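Side-chain contact in transferrin (Manduca sexta, PDB 6WB6), which transports iron, binding a single ferric ion per molecule together with a carbonate anion: residues H143-P147 and K148-L152. Residues are numbered along the deposited sequence; the frame is centred on the assembly and turned at random.
Sequences HSISP and KENEL
Ser146 is the N-cap of helix 147-158 in the first transferrin-like half, its OG accepting from Glu149 N at 3.2 Å with an N-H...O angle of 166°, a capping bond in the first turn. Pro147 opens the helix, and Lys148 follows, its chain bent twice so that NZ lies 2.9 Å from Glu151 OE1, a salt bridge. Glu149 sends its extended chain, with CG anti to the backbone N (chi1 -165°), across Ile145 at about a right angle. Its CG lies 3.6 Å from Ile145 CD1. The carboxylate is held at both oxygens: OE2 by Tyr182, OE1 by a water that donates to it and accepts from Ser146 N, bridging the N-cap residue to the third residue of the helix. At Asn150, both backbone N and ND2 bond Ser146 O, N at 2.9 Å nearly in line with the carbonyl and ND2 from above its plane; ND2 also donates to Asp142 O. With an alanine here, both of these carbonyl oxygens are likely to lose the amide donor that ties them to the side chain. Glu151 OE2 forms a salt bridge with Arg344 and a hydrogen bond with His346, while Glu151 N donates to Pro147 O at 3.2 Å, an i to i+4 bond of the first helical turn.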
loop_
_atom_site.group_PDB
_atom_site.type_symbol
_atom_site.label_atom_id
_atom_site.label_comp_id
_atom_site.label_asym_id
_atom_site.label_seq_id
_atom_site.Cartn_x
_atom_site.Cartn_y
_atom_site.Cartn_z
ATOM N N HIS A 143 15.096 11.998 14.640
ATOM C CA HIS A 143 14.427 12.442 13.427
ATOM C C HIS A 143 15.361 12.545 12.231
ATOM O O HIS A 143 14.918 12.951 11.156
ATOM C CB HIS A 143 13.711 13.764 13.679
ATOM C CG HIS A 143 12.410 13.595 14.401
ATOM N ND1 HIS A 143 11.299 13.035 13.806
ATOM C CD2 HIS A 143 12.055 13.876 15.679
ATOM C CE1 HIS A 143 10.307 13.002 14.679
ATOM N NE2 HIS A 143 10.740 13.505 15.821
ATOM N N SER A 144 16.623 12.124 12.362
ATOM C CA SER A 144 17.423 11.949 11.158
ATOM C C SER A 144 16.932 10.766 10.330
ATOM O O SER A 144 17.224 10.701 9.128
ATOM C CB SER A 144 18.911 11.799 11.508
ATOM O OG SER A 144 19.113 11.021 12.680
ATOM N N ILE A 145 16.147 9.859 10.917
ATOM C CA ILE A 145 15.636 8.701 10.198
ATOM C C ILE A 145 14.121 8.603 10.386
ATOM O O ILE A 145 13.516 9.320 11.183
ATOM C CB ILE A 145 16.320 7.396 10.646
ATOM C CG1 ILE A 145 16.103 7.185 12.140
ATOM C CG2 ILE A 145 17.806 7.427 10.318
ATOM C CD1 ILE A 145 16.771 5.886 12.694
ATOM N N SER A 146 13.518 7.687 9.642
ATOM C CA SER A 146 12.085 7.494 9.678
ATOM C C SER A 146 11.632 6.767 10.938
ATOM O O SER A 146 12.422 6.096 11.608
ATOM C CB SER A 146 11.651 6.672 8.486
ATOM O OG SER A 146 12.173 5.370 8.635
ATOM N N PRO A 147 10.338 6.869 11.271
ATOM C CA PRO A 147 9.802 6.062 12.376
ATOM C C PRO A 147 10.038 4.560 12.236
ATOM O O PRO A 147 10.296 3.902 13.245
ATOM C CB PRO A 147 8.310 6.401 12.343
ATOM C CG PRO A 147 8.280 7.838 11.858
ATOM C CD PRO A 147 9.396 7.928 10.852
ATOM N N LYS A 148 9.903 3.987 11.036
ATOM C CA LYS A 148 10.148 2.558 10.906
ATOM C C LYS A 148 11.600 2.243 11.250
ATOM O O LYS A 148 11.885 1.293 11.992
ATOM C CB LYS A 148 9.803 2.082 9.495
ATOM C CG LYS A 148 9.833 0.568 9.319
ATOM C CD LYS A 148 8.949 -0.184 10.331
ATOM C CE LYS A 148 7.484 0.353 10.333
ATOM N NZ LYS A 148 6.647 -0.310 11.367
ATOM N N GLU A 149 12.537 3.063 10.764
ATOM C CA GLU A 149 13.932 2.812 11.110
ATOM C C GLU A 149 14.181 3.012 12.595
ATOM O O GLU A 149 14.981 2.284 13.190
ATOM C CB GLU A 149 14.881 3.691 10.307
ATOM C CG GLU A 149 16.301 3.146 10.431
ATOM C CD GLU A 149 17.331 3.829 9.555
ATOM O OE1 GLU A 149 16.964 4.709 8.770
ATOM O OE2 GLU A 149 18.524 3.454 9.648
ATOM N N ASN A 150 13.493 3.967 13.223
ATOM C CA ASN A 150 13.684 4.161 14.652
ATOM C C ASN A 150 13.352 2.881 15.438
ATOM O O ASN A 150 14.071 2.522 16.372
ATOM C CB ASN A 150 12.854 5.341 15.139
ATOM C CG ASN A 150 13.646 6.655 15.111
ATOM O OD1 ASN A 150 14.395 6.977 16.041
ATOM N ND2 ASN A 150 13.488 7.407 14.039
ATOM N N GLU A 151 12.280 2.187 15.057
ATOM C CA GLU A 151 11.860 0.954 15.726
ATOM C C GLU A 151 12.887 -0.136 15.563
ATOM O O GLU A 151 13.190 -0.864 16.510
ATOM C CB GLU A 151 10.551 0.442 15.128
ATOM C CG GLU A 151 9.414 1.320 15.295
ATOM C CD GLU A 151 8.216 0.891 14.453
ATOM O OE1 GLU A 151 8.265 -0.148 13.727
ATOM O OE2 GLU A 151 7.209 1.604 14.550
ATOM N N LEU A 152 13.350 -0.324 14.328
ATOM C CA LEU A 152 14.319 -1.362 14.030
ATOM C C LEU A 152 15.648 -1.077 14.719
ATOM O O LEU A 152 16.327 -1.999 15.183
ATOM C CB LEU A 152 14.521 -1.450 12.521
ATOM C CG LEU A 152 13.279 -1.839 11.707
ATOM C CD1 LEU A 152 13.429 -1.441 10.221
ATOM C CD2 LEU A 152 13.027 -3.341 11.856
HETATM O O HOH W 1 14.819 5.937 7.673
#